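Local coordinates for protein putative NADPH:quinone reductase (Bacillus thuringiensis, PDB 3GMS) that probably reduces quinones or related activated double bonds with NADPH, as a putative quinone oxidoreductase of the zinc-binding dehydrogenase family, although its true substrate is unknown, at residues F13-P16 with K17-L20; I265-L268 with R269-N272. All coordinates share one frame; numbering follows the deposited sequence.

Contact 1: F13-P16 with K17-L20; sequences FGNP and KDVL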
# COMPACT_ATOMS: atom_id res chain seq x y z
N PHE A 13 -17.82 -4.74 12.94
CA PHE A 13 -16.66 -3.88 12.98
C PHE A 13 -16.23 -3.73 14.44
O PHE A 13 -17.05 -3.88 15.36
CB PHE A 13 -16.95 -2.50 12.38
CG PHE A 13 -17.37 -2.53 10.92
CD1 PHE A 13 -16.51 -3.03 9.93
CD2 PHE A 13 -18.61 -2.00 10.53
CE1 PHE A 13 -16.90 -3.04 8.57
CE2 PHE A 13 -19.01 -2.01 9.18
CZ PHE A 13 -18.14 -2.52 8.20
N GLY A 14 -14.94 -3.48 14.65
CA GLY A 14 -14.41 -3.19 15.99
C GLY A 14 -12.92 -3.40 15.98
O GLY A 14 -12.31 -3.48 14.91
N ASN A 15 -12.33 -3.46 17.17
CA ASN A 15 -10.91 -3.78 17.29
C ASN A 15 -10.68 -5.17 16.70
O ASN A 15 -11.42 -6.10 16.99
CB ASN A 15 -10.48 -3.76 18.76
CG ASN A 15 -10.67 -2.40 19.41
OD1 ASN A 15 -10.44 -1.37 18.79
ND2 ASN A 15 -11.06 -2.40 20.70
N PRO A 16 -9.67 -5.31 15.82
CA PRO A 16 -9.48 -6.64 15.22
C PRO A 16 -9.32 -7.74 16.27
O PRO A 16 -9.79 -8.87 16.08
CB PRO A 16 -8.19 -6.45 14.39
CG PRO A 16 -8.23 -5.01 13.98
CD PRO A 16 -8.77 -4.30 15.24
N LYS A 17 -8.71 -7.41 17.41
CA LYS A 17 -8.56 -8.44 18.46
C LYS A 17 -9.91 -8.99 18.99
O LYS A 17 -9.99 -10.13 19.47
CB LYS A 17 -7.73 -7.90 19.64
CG LYS A 17 -8.53 -6.98 20.58
CD LYS A 17 -7.64 -5.95 21.25
CE LYS A 17 -6.76 -6.58 22.31
NZ LYS A 17 -5.57 -5.72 22.61
N ASP A 18 -10.96 -8.17 18.89
CA ASP A 18 -12.30 -8.54 19.37
C ASP A 18 -13.14 -9.26 18.31
O ASP A 18 -13.96 -10.11 18.64
CB ASP A 18 -13.05 -7.31 19.90
CG ASP A 18 -12.39 -6.73 21.14
OD1 ASP A 18 -11.98 -7.55 21.98
OD2 ASP A 18 -12.29 -5.50 21.29
N VAL A 19 -12.91 -8.94 17.02
CA VAL A 19 -13.86 -9.37 15.99
C VAL A 19 -13.39 -10.42 14.99
O VAL A 19 -14.22 -11.08 14.38
CB VAL A 19 -14.49 -8.15 15.24
CG1 VAL A 19 -15.27 -7.25 16.25
CG2 VAL A 19 -13.41 -7.32 14.54
N LEU A 20 -12.08 -10.61 14.86
CA LEU A 20 -11.57 -11.57 13.90
C LEU A 20 -11.83 -13.01 14.36
O LEU A 20 -11.56 -13.34 15.52
CB LEU A 20 -10.07 -11.35 13.63
CG LEU A 20 -9.71 -10.06 12.88
CD1 LEU A 20 -8.24 -9.86 12.77
CD2 LEU A 20 -10.35 -10.04 11.49
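The carbonyl of Asn15 accepts from Asp18 N and, weakly, from Val19 N in the short helix 16-19. Asp18 N lies 2.8 Å from Asn15 O, and the weak bond from Val19 N to the same Asn15 O measures 3.2 Å. One residue on, Pro16 O also accepts twice. Leu20 N gives it the straighter bond, 3.1 Å from Pro16 O with an N-H...O angle of 162°, while Val19 N stands 3.3 Å from Pro16 O. Val19 N thus divides its hydrogen between two carbonyls. The first helical residue, Pro16, has no N-H to offer.

Asn15 occupies the N-cap position, yet its side chain caps nothing. With CG beside the backbone N (chi1 -61°) it runs alongside Asp18, amide and carboxylate planes turned 45° apart, and ND2 reaches Asp18 OD2 in a weak bond of 3.4 Å.

The single helical turn lies in the connection between antiparallel strands 4-10 and 20-26, the two-stranded hairpin at the N-terminus; Leu20 is where the chain leaves helical geometry.

Apolar contacts flank the turn. The two methyls of Val19 fold back over the incoming chain: CG2 comes within 3.4 Å of Asn15 O, and CG1 within 3.9 Å of Phe13 O. Val19 also touches Phe10 on strand 4-10 and Ile52. Pro16 CB meets Leu20 CD1 at 3.8 Å, with Pro16 resting further on Val314 and Gln318 of helix 310-318. Two polar groups of the backbone are served from outside: Gly14 bonds to the backbone of Ile52, and Lys17 O accepts from Lys311 NZ.

Contact 2: I265-L268 with R269-N272; sequences IFHL and RHWN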
# COMPACT_ATOMS: atom_id res chain seq x y z
N ILE A 265 -7.24 14.15 -3.19
CA ILE A 265 -7.20 12.95 -2.37
C ILE A 265 -6.98 11.77 -3.32
O ILE A 265 -7.71 11.64 -4.32
CB ILE A 265 -8.54 12.71 -1.61
CG1 ILE A 265 -8.87 13.86 -0.67
CG2 ILE A 265 -8.45 11.45 -0.77
CD1 ILE A 265 -9.80 14.89 -1.21
N PHE A 266 -6.00 10.92 -3.04
CA PHE A 266 -5.76 9.75 -3.89
C PHE A 266 -6.30 8.48 -3.25
O PHE A 266 -6.06 8.22 -2.06
CB PHE A 266 -4.27 9.56 -4.18
CG PHE A 266 -3.98 8.37 -5.04
CD1 PHE A 266 -4.05 8.48 -6.44
CD2 PHE A 266 -3.63 7.14 -4.46
CE1 PHE A 266 -3.81 7.37 -7.24
CE2 PHE A 266 -3.41 6.02 -5.23
CZ PHE A 266 -3.48 6.13 -6.63
N HIS A 267 -7.02 7.68 -4.03
CA HIS A 267 -7.55 6.36 -3.61
C HIS A 267 -7.15 5.35 -4.69
O HIS A 267 -7.62 5.47 -5.83
CB HIS A 267 -9.09 6.38 -3.65
CG HIS A 267 -9.74 7.40 -2.76
ND1 HIS A 267 -10.13 7.12 -1.46
CD2 HIS A 267 -10.10 8.70 -2.98
CE1 HIS A 267 -10.68 8.19 -0.91
NE2 HIS A 267 -10.67 9.16 -1.81
N LEU A 268 -6.37 4.32 -4.35
CA LEU A 268 -6.13 3.23 -5.30
C LEU A 268 -7.45 2.60 -5.79
O LEU A 268 -7.59 2.22 -6.97
CB LEU A 268 -5.24 2.17 -4.66
CG LEU A 268 -4.35 1.34 -5.59
CD1 LEU A 268 -3.58 2.16 -6.63
CD2 LEU A 268 -3.36 0.50 -4.76
N ARG A 269 -8.42 2.51 -4.90
CA ARG A 269 -9.80 2.12 -5.23
C ARG A 269 -10.27 2.78 -6.55
O ARG A 269 -10.83 2.11 -7.45
CB ARG A 269 -10.69 2.65 -4.09
CG ARG A 269 -12.09 2.19 -4.05
CD ARG A 269 -12.48 2.12 -2.58
NE ARG A 269 -12.73 3.46 -2.04
CZ ARG A 269 -13.84 4.14 -2.29
NH1 ARG A 269 -14.78 3.61 -3.08
NH2 ARG A 269 -14.03 5.35 -1.75
N HIS A 270 -10.09 4.08 -6.61
CA HIS A 270 -10.53 4.86 -7.75
C HIS A 270 -9.64 4.66 -8.95
O HIS A 270 -10.14 4.42 -10.04
CB HIS A 270 -10.59 6.34 -7.35
CG HIS A 270 -11.61 6.58 -6.29
ND1 HIS A 270 -12.84 5.94 -6.27
CD2 HIS A 270 -11.58 7.36 -5.18
CE1 HIS A 270 -13.54 6.35 -5.23
NE2 HIS A 270 -12.78 7.20 -4.54
N TRP A 271 -8.32 4.74 -8.75
CA TRP A 271 -7.39 4.54 -9.88
C TRP A 271 -7.66 3.22 -10.63
O TRP A 271 -7.71 3.18 -11.88
CB TRP A 271 -5.95 4.59 -9.42
CG TRP A 271 -5.02 4.59 -10.64
CD1 TRP A 271 -4.77 5.63 -11.46
CD2 TRP A 271 -4.29 3.46 -11.17
NE1 TRP A 271 -3.88 5.24 -12.47
CE2 TRP A 271 -3.58 3.92 -12.31
CE3 TRP A 271 -4.15 2.12 -10.78
CZ2 TRP A 271 -2.74 3.08 -13.07
CZ3 TRP A 271 -3.29 1.29 -11.51
CH2 TRP A 271 -2.61 1.78 -12.66
N ASN A 272 -7.82 2.14 -9.86
CA ASN A 272 -8.20 0.82 -10.41
C ASN A 272 -9.36 0.89 -11.39
O ASN A 272 -9.37 0.17 -12.38
CB ASN A 272 -8.57 -0.15 -9.29
CG ASN A 272 -7.35 -0.70 -8.53
OD1 ASN A 272 -6.20 -0.43 -8.88
ND2 ASN A 272 -7.62 -1.50 -7.49
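His267 and His270 run out from the chain in the same direction, one beside the other, and meet as an offset edge-to-face pair: the edge of His270 is turned toward a face of His267, ring centroids 4.4 Å apart and planes at 73°. His270 NE2 sits over the rim of that face. The approach of the two CD2 atoms is too close to be trusted, so the pairing is clearer than its exact spacing. His270 CE1 lies over one face of the Arg269 guanidinium, so the imidazole touches both that group and the His267 ring, the three set at the corners of a triangle.

On another side of the turn, Trp271 leaves the helix with CG anti to its own N (chi1 -172°) and lies alongside both Phe266 and Leu268. Phe266 CZ touches Trp271 CB at 4.0 Å, and Leu268 CD1 approaches Trp271 CE3 at 4.2 Å.

The backbone holds these side chains in place. His267, the N-cap residue, accepts at its O from Trp271 N at 3.1 Å, and weakly from His270 N. Asn272 N then reaches Leu268 O at 2.9 Å with an almost linear N-H...O angle of 172°.

Farther out, Phe266 bonds through its backbone to Thr241 and packs on Thr135 and Thr139 of helix 127-139. In related dehydrogenases the loop after the sixth Rossmann strand borders the nicotinamide of the cofactor, and this one probably does the same. Chemically, the buried Trp271 and Asn272 have their polar side-chain atoms satisfied, Trp271 NE1 by Glu138 OE1, Asn272 OD1 by Trp280 NE1 and ND2 by Tyr126 OH, while Arg269 lies close to Arg59, two like charges that solvent or an anion probably screens.

Overall arrangement
Along the chain contact 1 comes first, at the N-terminal hairpin of strands 4-10 and 20-26; contact 2 follows some 245 residues later, where strand 262-265, the edge of the six-stranded parallel Rossmann sheet, passes into helix 268-274. Their centres are about 26 Å apart and their nearest atoms about 13 Å, and they share no sheet or helix. Contact 1 is peripheral, about 21 Å from the centre of the chain, and braced by helix 310-318, whereas contact 2, at about 11 Å, packs on helix 127-139. Contact 2 thus belongs to the presumed cofactor-binding sheet and probably borders the nucleotide site, while contact 1 belongs to the N-terminal part, away from that sheet.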